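Local coordinates for dephospho-CoA kinase (Campylobacter jejuni subsp. jejuni serotype O:2, PDB 4ZO4), which probably catalyses the ATP-dependent phosphorylation of the 3'-hydroxyl group of dephospho-CoA, the final step of coenzyme A biosynthesis, at residues L48-E51 with K52-P56; K99-E102 with Q103-L107; L144-I147 with M148-D151; K159-L162 with D163-D167. One frame throughout, in Å; residues are numbered along the deposited sequence.

Interaction 1 (L48-E51 with K52-P56); sequences LELE and KIFSP
L50 and F54, one helical turn apart, lie side by side with their chains pointing the same way and form the apolar part of this contact. Methyl CD2 of L50 meets the F54 ring at CE2, 3.5 Å away. F54 has its CG anti to the carbonyl carbon (chi1 -72°), which turns the ring back along the helix, so that L50 O sits at the ring edge, in plane, 3.4 Å from F54 CD2. One ring face carries CG2 of I53, displaced toward the rim.

The backbone supplies a ladder of i to i+4 hydrogen bonds: K52 N to L48 O at 3.3 Å, I53 N to E49 O at 3.1 Å and F54 N to L50 O at 2.8 Å. The middle bond is nearly straight, with 176° at the hydrogen.

The charged pair is long: E49 OE1 and K52 NZ make a salt bridge of 3.8 Å, and the same oxygen approaches the aliphatic K52 CD at 3.5 Å.

L50 and I53 pack on F91, and F54 on L88, both of helix 82-109. I53 O accepts a hydrogen bond from R161 of the second subunit. The pattern is that of an amphipathic alpha-helix, here helix 47-54, with L50, I53 and F54 on the side laid against helix 82-109 and E49, E51 and K52 on other sides.

Interaction 2 (K99-E102 with Q103-L107); sequences KILE and QMQIL
I100 and M104 meet on the inward side of the long alpha-helix 82-109, one turn apart and pointing the same way. M104 is a selenomethionine; its SE touches CG2 of I100 at 3.8 Å, and the chain turns at its last torsion (chi3 73°), carrying the end away from I100.

On another side of the helix L101 and Q105 pass at a slant. Methyl CD2 of L101 comes against the amide NE2 of Q105 at 3.6 Å, a plain van der Waals contact with the end of an extended glutamine.

The backbone bonds are all weak. Q103 N reaches K99 O at 3.3 Å, while M104 N to I100 O spans 3.2 Å with a poor angle of 125°. Q105 N bonds to E102 O, only three residues back, at 3.5 Å. Three residues apart as well, K99 NZ and E102 OE1 form a long salt bridge of 3.9 Å.

I100 packs on A35 and I38 of helix 35-45, and Q103 also touches I38. M104 touches I33 of strand 31-34 and F114 and V116 of strand 114-117, which places this part of the helix against both helix and sheet.

Interaction 3 (L144-I147 with M148-D151); sequences LKRI and MQRD
R146 and Q149 lean together on the outer side of the short alpha-helix 144-151, which packs on the next helix, 155-172. In relatives this region forms the lid over the nucleotide site, and it probably does so here. The bend of R146 at chi2 (-62°) brings its CD to 3.3 Å from OE1 of Q149; the further bend at chi3 sets the direction of the guanidinium. The glutamine is extended beyond CG. The guanidinium and amide planes are only 21° apart, yet the amide oxygen meets the arginine's aliphatic stem more closely than its nitrogens: R146 NE stands 4.1 Å from Q149 OE1.

L144 and M148, a selenomethionine, face helix 155-172. L144 CG lies 4.3 Å from M148 SE, a loose approach; the bend at chi3 (76°) then turns the terminal CE of M148 away. Both side chains pack on A158, and I147 packs on L162. L144 also touches I166 of the third subunit.

Along the backbone the i to i+4 bonds from M148 N to L144 O and from Q149 N to K145 O are both 3.2 Å long. L144 O receives a second bond, an i to i+3 one, from I147 N, and the bond from R150 N to R146 O is weak.

D151 N bonds to I147 O at 3.0 Å, approaching from above the carbonyl plane. D151 OD2, whose salt bridge goes to NH1 of R161, also lies 3.6 Å from methyl CG2 of I147.

Interaction 4 (K159-L162 with D163-D167); sequences KARL and DSQID
The guanidinium of R161 and the amide of Q165 are turned 47° from each other and do not stack. The amide meets the aliphatic stem of the arginine instead, with Q165 NE2 3.6 Å from R161 CG. The guanidinium itself lies further out, where NH1 is held by D151. The third flat group, the D163 carboxylate, is crossed at a slant by K159: its oxygen OD2 is 3.8 Å from K159 CG and 3.7 Å from K159 NZ, the latter a long salt bridge.

S164 turns its hydroxyl back onto the helix. Its OG sits between the backbone N and the carbonyl carbon (chi1 54°) and donates to R161 O at 2.6 Å, from above the carbonyl plane. R161 O also takes the regular bond from Q165 N at 3.1 Å, so this one carbonyl is gripped twice. The ladder continues with D163 N to K159 O at 2.8 Å and I166 N to L162 O at 2.9 Å.

L162 and I166 add a looser apolar touch, CG of L162 to CD1 of I166 at 4.1 Å.

K159, L162, D163 and I166 meet the third subunit, where L162 packs on its own counterpart. A160 and D163 press on I87 of the second subunit. Within the chain this part of helix 155-172 lies against helix 144-151, L162 touching L144, while Q165 rests on K140 and L142 of the loop before helix 144-151.

In the fold
Interactions 1 to 4 follow one another along the chain, each on a single helix. Interaction 2 lies on helix 82-109, which also packs against helix 47-54 of interaction 1; their centres are 28 Å apart. Interactions 3 and 4 are neighbours, 12 Å between centres, on the consecutive helices 144-151 and 155-172, which are joined by apolar packing and by the salt bridge between D151 and R161. They lie on the other side of the chain's centre from interaction 2. Interactions 1 and 4 both touch the second subunit, and 3 and 4 the third, so these helical parts outside the parallel sheet also build the assembly.

Interaction 1 (L48-E51 with K52-P56)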
loop_
_atom_site.group_PDB
_atom_site.type_symbol
_atom_site.label_atom_id
_atom_site.label_comp_id
_atom_site.label_asym_id
_atom_site.label_seq_id
_atom_site.Cartn_x
_atom_site.Cartn_y
_atom_site.Cartn_z
ATOM N N LEU A 48 15.070 -21.652 13.455
ATOM C CA LEU A 48 16.190 -20.934 14.076
ATOM C C LEU A 48 16.467 -19.586 13.407
ATOM O O LEU A 48 16.671 -18.587 14.104
ATOM C CB LEU A 48 17.475 -21.772 14.118
ATOM C CG LEU A 48 17.480 -22.894 15.162
ATOM C CD1 LEU A 48 18.829 -23.604 15.189
ATOM C CD2 LEU A 48 17.115 -22.370 16.545
ATOM N N GLU A 49 16.486 -19.532 12.082
ATOM C CA GLU A 49 16.815 -18.255 11.453
ATOM C C GLU A 49 15.773 -17.192 11.799
ATOM O O GLU A 49 16.118 -16.067 12.121
ATOM C CB GLU A 49 17.066 -18.375 9.945
ATOM C CG GLU A 49 18.556 -18.514 9.618
ATOM C CD GLU A 49 19.424 -17.328 10.148
ATOM O OE1 GLU A 49 20.598 -17.553 10.595
ATOM O OE2 GLU A 49 18.927 -16.165 10.127
ATOM N N LEU A 50 14.507 -17.579 11.803
ATOM C CA LEU A 50 13.410 -16.672 12.142
ATOM C C LEU A 50 13.525 -16.129 13.587
ATOM O O LEU A 50 13.313 -14.940 13.854
ATOM C CB LEU A 50 12.060 -17.379 11.925
ATOM C CG LEU A 50 11.591 -17.639 10.478
ATOM C CD1 LEU A 50 10.554 -18.755 10.410
ATOM C CD2 LEU A 50 10.998 -16.367 9.871
ATOM N N GLU A 51 13.873 -16.981 14.527
ATOM C CA GLU A 51 14.138 -16.498 15.880
ATOM C C GLU A 51 15.141 -15.340 15.859
ATOM O O GLU A 51 14.847 -14.307 16.458
ATOM C CB GLU A 51 14.646 -17.605 16.777
ATOM C CG GLU A 51 14.578 -17.281 18.264
ATOM C CD GLU A 51 15.787 -16.522 18.811
ATOM O OE1 GLU A 51 15.596 -15.834 19.851
ATOM O OE2 GLU A 51 16.905 -16.606 18.218
ATOM N N LYS A 52 16.299 -15.497 15.189
ATOM C CA LYS A 52 17.328 -14.397 15.098
ATOM C C LYS A 52 16.732 -13.100 14.548
ATOM O O LYS A 52 16.746 -12.080 15.181
ATOM C CB LYS A 52 18.510 -14.788 14.195
ATOM C CG LYS A 52 19.619 -15.582 14.869
ATOM C CD LYS A 52 20.139 -16.699 13.965
ATOM C CE LYS A 52 21.148 -17.574 14.699
ATOM N NZ LYS A 52 21.469 -18.879 14.030
ATOM N N ILE A 53 16.162 -13.192 13.364
ATOM C CA ILE A 53 15.597 -12.073 12.633
ATOM C C ILE A 53 14.513 -11.386 13.447
ATOM O O ILE A 53 14.499 -10.189 13.521
ATOM C CB ILE A 53 15.009 -12.600 11.289
ATOM C CG1 ILE A 53 16.101 -13.312 10.452
ATOM C CG2 ILE A 53 14.388 -11.475 10.472
ATOM C CD1 ILE A 53 15.581 -14.013 9.218
ATOM N N PHE A 54 13.597 -12.140 14.063
ATOM C CA PHE A 54 12.404 -11.552 14.710
ATOM C C PHE A 54 12.461 -11.338 16.219
ATOM O O PHE A 54 11.746 -10.491 16.745
ATOM C CB PHE A 54 11.182 -12.381 14.370
ATOM C CG PHE A 54 10.755 -12.225 12.960
ATOM C CD1 PHE A 54 10.022 -11.126 12.570
ATOM C CD2 PHE A 54 11.147 -13.133 12.006
ATOM C CE1 PHE A 54 9.646 -10.953 11.254
ATOM C CE2 PHE A 54 10.770 -12.970 10.691
ATOM C CZ PHE A 54 10.028 -11.870 10.312
ATOM N N SER A 55 13.279 -12.112 16.918
ATOM C CA SER A 55 13.444 -11.939 18.360
ATOM C C SER A 55 13.674 -10.488 18.765
ATOM O O SER A 55 13.111 -10.066 19.768
ATOM C CB SER A 55 14.559 -12.831 18.928
ATOM O OG SER A 55 15.831 -12.485 18.416
ATOM N N PRO A 56 14.453 -9.707 17.987
ATOM C CA PRO A 56 14.566 -8.280 18.417
ATOM C C PRO A 56 13.275 -7.436 18.410
ATOM O O PRO A 56 13.336 -6.248 18.730
ATOM C CB PRO A 56 15.588 -7.666 17.423
ATOM C CG PRO A 56 15.758 -8.651 16.323
ATOM C CD PRO A 56 15.384 -10.019 16.886
#

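Interaction 2 (K99-E102 with Q103-L107)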
loop_
_atom_site.group_PDB
_atom_site.type_symbol
_atom_site.label_atom_id
_atom_site.label_comp_id
_atom_site.label_asym_id
_atom_site.label_seq_id
_atom_site.Cartn_x
_atom_site.Cartn_y
_atom_site.Cartn_z
ATOM N N LYS A 99 9.436 -24.344 -3.130
ATOM C CA LYS A 99 8.861 -25.584 -2.609
ATOM C C LYS A 99 7.522 -25.947 -3.277
ATOM O O LYS A 99 7.212 -27.105 -3.472
ATOM C CB LYS A 99 8.674 -25.500 -1.106
ATOM C CG LYS A 99 8.162 -26.788 -0.498
ATOM C CD LYS A 99 8.878 -27.199 0.784
ATOM C CE LYS A 99 10.126 -28.024 0.474
ATOM N NZ LYS A 99 10.225 -29.242 1.332
ATOM N N ILE A 100 6.716 -24.972 -3.638
ATOM C CA ILE A 100 5.526 -25.309 -4.383
ATOM C C ILE A 100 5.929 -25.808 -5.764
ATOM O O ILE A 100 5.387 -26.784 -6.225
ATOM C CB ILE A 100 4.556 -24.121 -4.473
ATOM C CG1 ILE A 100 3.781 -24.009 -3.149
ATOM C CG2 ILE A 100 3.585 -24.311 -5.625
ATOM C CD1 ILE A 100 2.887 -22.784 -3.041
ATOM N N LEU A 101 6.875 -25.125 -6.404
ATOM C CA LEU A 101 7.342 -25.459 -7.746
ATOM C C LEU A 101 8.254 -26.676 -7.750
ATOM O O LEU A 101 8.594 -27.203 -8.805
ATOM C CB LEU A 101 8.073 -24.249 -8.337
ATOM C CG LEU A 101 8.729 -24.249 -9.729
ATOM C CD1 LEU A 101 8.712 -22.828 -10.295
ATOM C CD2 LEU A 101 10.163 -24.775 -9.733
ATOM N N GLU A 102 8.676 -27.113 -6.573
ATOM C CA GLU A 102 9.422 -28.374 -6.434
ATOM C C GLU A 102 8.451 -29.533 -6.593
ATOM O O GLU A 102 8.627 -30.381 -7.441
ATOM C CB GLU A 102 10.116 -28.417 -5.060
ATOM C CG GLU A 102 10.703 -29.739 -4.600
ATOM C CD GLU A 102 11.135 -29.658 -3.142
ATOM O OE1 GLU A 102 10.639 -30.465 -2.325
ATOM O OE2 GLU A 102 11.947 -28.762 -2.802
ATOM N N GLN A 103 7.422 -29.534 -5.764
ATOM C CA GLN A 103 6.423 -30.580 -5.731
ATOM C C GLN A 103 5.446 -30.611 -6.928
ATOM O O GLN A 103 4.681 -31.570 -7.060
ATOM C CB GLN A 103 5.610 -30.448 -4.446
ATOM C CG GLN A 103 6.401 -30.683 -3.174
ATOM C CD GLN A 103 5.540 -30.562 -1.925
ATOM O OE1 GLN A 103 4.308 -30.540 -1.997
ATOM N NE2 GLN A 103 6.187 -30.485 -0.771
HETATM N N MSE A 104 5.446 -29.588 -7.784
HETATM C CA MSE A 104 4.581 -29.608 -8.983
HETATM C C MSE A 104 5.259 -30.138 -10.244
HETATM O O MSE A 104 4.582 -30.442 -11.239
HETATM C CB MSE A 104 4.084 -28.214 -9.319
HETATM C CG MSE A 104 3.033 -27.694 -8.365
HETATM SE SE MSE A 104 2.657 -25.861 -8.958
HETATM C CE MSE A 104 1.638 -26.255 -10.582
ATOM N N GLN A 105 6.592 -30.173 -10.232
ATOM C CA GLN A 105 7.388 -30.708 -11.324
ATOM C C GLN A 105 7.580 -32.205 -11.099
ATOM O O GLN A 105 7.923 -32.941 -12.037
ATOM C CB GLN A 105 8.762 -30.012 -11.417
ATOM C CG GLN A 105 8.797 -28.713 -12.234
ATOM C CD GLN A 105 10.096 -27.907 -12.046
ATOM O OE1 GLN A 105 11.005 -28.322 -11.323
ATOM N NE2 GLN A 105 10.178 -26.743 -12.697
ATOM N N ILE A 106 7.374 -32.659 -9.862
ATOM C CA ILE A 106 7.362 -34.103 -9.578
ATOM C C ILE A 106 6.128 -34.754 -10.223
ATOM O O ILE A 106 6.247 -35.722 -10.978
ATOM C CB ILE A 106 7.462 -34.384 -8.051
ATOM C CG1 ILE A 106 8.935 -34.305 -7.613
ATOM C CG2 ILE A 106 6.917 -35.760 -7.679
ATOM C CD1 ILE A 106 9.152 -34.356 -6.115
ATOM N N LEU A 107 4.959 -34.182 -9.971
ATOM C CA LEU A 107 3.700 -34.774 -10.376
ATOM C C LEU A 107 3.393 -34.515 -11.838
ATOM O O LEU A 107 2.603 -35.261 -12.425
ATOM C CB LEU A 107 2.568 -34.216 -9.526
ATOM C CG LEU A 107 2.837 -34.213 -8.028
ATOM C CD1 LEU A 107 1.697 -33.565 -7.247
ATOM C CD2 LEU A 107 3.097 -35.640 -7.571
#

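Interaction 3 (L144-I147 with M148-D151)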
loop_
_atom_site.group_PDB
_atom_site.type_symbol
_atom_site.label_atom_id
_atom_site.label_comp_id
_atom_site.label_asym_id
_atom_site.label_seq_id
_atom_site.Cartn_x
_atom_site.Cartn_y
_atom_site.Cartn_z
ATOM N N LEU A 144 -24.212 -2.901 -0.075
ATOM C CA LEU A 144 -23.890 -2.650 1.310
ATOM C C LEU A 144 -25.067 -2.925 2.242
ATOM O O LEU A 144 -24.934 -3.665 3.211
ATOM C CB LEU A 144 -23.469 -1.203 1.490
ATOM C CG LEU A 144 -23.020 -0.883 2.905
ATOM C CD1 LEU A 144 -21.813 -1.726 3.256
ATOM C CD2 LEU A 144 -22.701 0.586 2.994
ATOM N N LYS A 145 -26.215 -2.335 1.929
ATOM C CA LYS A 145 -27.346 -2.276 2.866
ATOM C C LYS A 145 -27.923 -3.670 3.093
ATOM O O LYS A 145 -28.307 -4.032 4.209
ATOM C CB LYS A 145 -28.474 -1.349 2.362
ATOM C CG LYS A 145 -28.080 -0.141 1.500
ATOM C CD LYS A 145 -27.365 0.950 2.290
ATOM C CE LYS A 145 -27.492 2.301 1.604
ATOM N NZ LYS A 145 -27.657 3.395 2.599
ATOM N N ARG A 146 -27.972 -4.450 2.024
ATOM C CA ARG A 146 -28.426 -5.812 2.120
ATOM C C ARG A 146 -27.461 -6.695 2.916
ATOM O O ARG A 146 -27.844 -7.757 3.370
ATOM C CB ARG A 146 -28.689 -6.387 0.720
ATOM C CG ARG A 146 -29.895 -5.778 -0.025
ATOM C CD ARG A 146 -31.231 -6.008 0.687
ATOM N NE ARG A 146 -32.317 -6.395 -0.221
ATOM C CZ ARG A 146 -32.588 -7.650 -0.617
ATOM N NH1 ARG A 146 -31.841 -8.678 -0.215
ATOM N NH2 ARG A 146 -33.611 -7.884 -1.437
ATOM N N ILE A 147 -26.214 -6.273 3.084
ATOM C CA ILE A 147 -25.268 -7.027 3.910
ATOM C C ILE A 147 -25.445 -6.729 5.407
ATOM O O ILE A 147 -25.262 -7.614 6.250
ATOM C CB ILE A 147 -23.809 -6.754 3.489
ATOM C CG1 ILE A 147 -23.545 -7.287 2.069
ATOM C CG2 ILE A 147 -22.839 -7.402 4.473
ATOM C CD1 ILE A 147 -22.213 -6.858 1.475
HETATM N N MSE A 148 -25.778 -5.488 5.740
HETATM C CA MSE A 148 -26.010 -5.088 7.143
HETATM C C MSE A 148 -27.248 -5.766 7.675
HETATM O O MSE A 148 -27.204 -6.312 8.759
HETATM C CB MSE A 148 -26.119 -3.563 7.321
HETATM C CG MSE A 148 -24.759 -2.903 7.153
HETATM SE SE MSE A 148 -24.940 -0.987 6.747
HETATM C CE MSE A 148 -25.395 -0.375 8.557
ATOM N N GLN A 149 -28.345 -5.736 6.912
ATOM C CA GLN A 149 -29.581 -6.484 7.250
ATOM C C GLN A 149 -29.326 -7.977 7.461
ATOM O O GLN A 149 -29.351 -8.463 8.582
ATOM C CB GLN A 149 -30.637 -6.371 6.135
ATOM C CG GLN A 149 -31.196 -4.981 5.861
ATOM C CD GLN A 149 -32.037 -4.919 4.579
ATOM O OE1 GLN A 149 -32.209 -5.920 3.864
ATOM N NE2 GLN A 149 -32.558 -3.731 4.280
ATOM N N ARG A 150 -29.075 -8.687 6.361
ATOM C CA ARG A 150 -28.935 -10.139 6.351
ATOM C C ARG A 150 -27.887 -10.616 7.350
ATOM O O ARG A 150 -28.154 -11.501 8.158
ATOM C CB ARG A 150 -28.563 -10.603 4.930
ATOM C CG ARG A 150 -28.119 -12.055 4.804
ATOM C CD ARG A 150 -29.258 -12.997 4.475
ATOM N NE ARG A 150 -28.915 -14.376 4.835
ATOM C CZ ARG A 150 -28.098 -15.177 4.144
ATOM N NH1 ARG A 150 -27.877 -16.420 4.574
ATOM N NH2 ARG A 150 -27.496 -14.757 3.032
ATOM N N ASP A 151 -26.698 -10.024 7.294
ATOM C CA ASP A 151 -25.566 -10.528 8.060
ATOM C C ASP A 151 -25.444 -9.846 9.416
ATOM O O ASP A 151 -24.566 -10.201 10.198
ATOM C CB ASP A 151 -24.270 -10.430 7.235
ATOM C CG ASP A 151 -24.382 -11.135 5.852
ATOM O OD1 ASP A 151 -25.302 -11.962 5.679
ATOM O OD2 ASP A 151 -23.536 -10.893 4.945
#

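Interaction 4 (K159-L162 with D163-D167)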
loop_
_atom_site.group_PDB
_atom_site.type_symbol
_atom_site.label_atom_id
_atom_site.label_comp_id
_atom_site.label_asym_id
_atom_site.label_seq_id
_atom_site.Cartn_x
_atom_site.Cartn_y
_atom_site.Cartn_z
ATOM N N LYS A 159 -18.417 -3.021 5.160
ATOM C CA LYS A 159 -17.485 -2.462 4.185
ATOM C C LYS A 159 -16.436 -3.496 3.882
ATOM O O LYS A 159 -16.119 -3.754 2.726
ATOM C CB LYS A 159 -16.827 -1.236 4.774
ATOM C CG LYS A 159 -16.086 -0.385 3.776
ATOM C CD LYS A 159 -14.918 0.315 4.443
ATOM C CE LYS A 159 -14.152 1.141 3.430
ATOM N NZ LYS A 159 -12.706 0.794 3.470
ATOM N N ALA A 160 -15.908 -4.107 4.938
ATOM C CA ALA A 160 -14.867 -5.125 4.815
ATOM C C ALA A 160 -15.337 -6.309 3.977
ATOM O O ALA A 160 -14.655 -6.783 3.045
ATOM C CB ALA A 160 -14.494 -5.608 6.190
ATOM N N ARG A 161 -16.523 -6.790 4.324
ATOM C CA ARG A 161 -17.053 -7.910 3.680
ATOM C C ARG A 161 -17.268 -7.605 2.212
ATOM O O ARG A 161 -16.914 -8.401 1.342
ATOM C CB ARG A 161 -18.368 -8.308 4.352
ATOM C CG ARG A 161 -18.695 -9.753 4.052
ATOM C CD ARG A 161 -19.739 -10.299 4.968
ATOM N NE ARG A 161 -19.450 -11.684 5.324
ATOM C CZ ARG A 161 -20.355 -12.512 5.834
ATOM N NH1 ARG A 161 -21.607 -12.103 6.028
ATOM N NH2 ARG A 161 -20.014 -13.760 6.135
ATOM N N LEU A 162 -17.877 -6.457 1.942
ATOM C CA LEU A 162 -18.153 -6.017 0.566
ATOM C C LEU A 162 -16.889 -5.853 -0.270
ATOM O O LEU A 162 -16.843 -6.207 -1.471
ATOM C CB LEU A 162 -18.900 -4.660 0.574
ATOM C CG LEU A 162 -19.404 -4.150 -0.782
ATOM C CD1 LEU A 162 -20.068 -5.269 -1.555
ATOM C CD2 LEU A 162 -20.441 -3.085 -0.619
ATOM N N ASP A 163 -15.866 -5.264 0.330
ATOM C CA ASP A 163 -14.632 -5.055 -0.414
ATOM C C ASP A 163 -14.008 -6.375 -0.823
ATOM O O ASP A 163 -13.458 -6.497 -1.902
ATOM C CB ASP A 163 -13.652 -4.264 0.429
ATOM C CG ASP A 163 -13.986 -2.781 0.484
ATOM O OD1 ASP A 163 -14.589 -2.218 -0.475
ATOM O OD2 ASP A 163 -13.632 -2.178 1.514
ATOM N N SER A 164 -14.059 -7.360 0.055
ATOM C CA SER A 164 -13.406 -8.608 -0.227
ATOM C C SER A 164 -14.161 -9.302 -1.333
ATOM O O SER A 164 -13.557 -9.777 -2.287
ATOM C CB SER A 164 -13.331 -9.474 1.009
ATOM O OG SER A 164 -14.609 -9.625 1.553
ATOM N N GLN A 165 -15.486 -9.312 -1.243
ATOM C CA GLN A 165 -16.305 -9.839 -2.340
ATOM C C GLN A 165 -15.975 -9.159 -3.645
ATOM O O GLN A 165 -15.793 -9.823 -4.649
ATOM C CB GLN A 165 -17.783 -9.716 -2.035
ATOM C CG GLN A 165 -18.220 -10.587 -0.856
ATOM C CD GLN A 165 -19.636 -10.266 -0.376
ATOM O OE1 GLN A 165 -20.433 -9.663 -1.098
ATOM N NE2 GLN A 165 -19.952 -10.668 0.853
ATOM N N ILE A 166 -15.823 -7.838 -3.649
ATOM C CA ILE A 166 -15.504 -7.173 -4.929
ATOM C C ILE A 166 -14.166 -7.654 -5.478
ATOM O O ILE A 166 -14.049 -8.020 -6.648
ATOM C CB ILE A 166 -15.488 -5.663 -4.822
ATOM C CG1 ILE A 166 -16.864 -5.147 -4.364
ATOM C CG2 ILE A 166 -15.170 -5.053 -6.187
ATOM C CD1 ILE A 166 -16.847 -3.681 -3.928
ATOM N N ASP A 167 -13.167 -7.672 -4.607
ATOM C CA ASP A 167 -11.873 -8.214 -4.960
ATOM C C ASP A 167 -11.967 -9.680 -5.488
ATOM O O ASP A 167 -11.386 -9.993 -6.532
ATOM C CB ASP A 167 -10.898 -8.025 -3.771
ATOM C CG ASP A 167 -10.657 -6.524 -3.461
ATOM O OD1 ASP A 167 -10.827 -5.732 -4.399
ATOM O OD2 ASP A 167 -10.343 -6.121 -2.313
#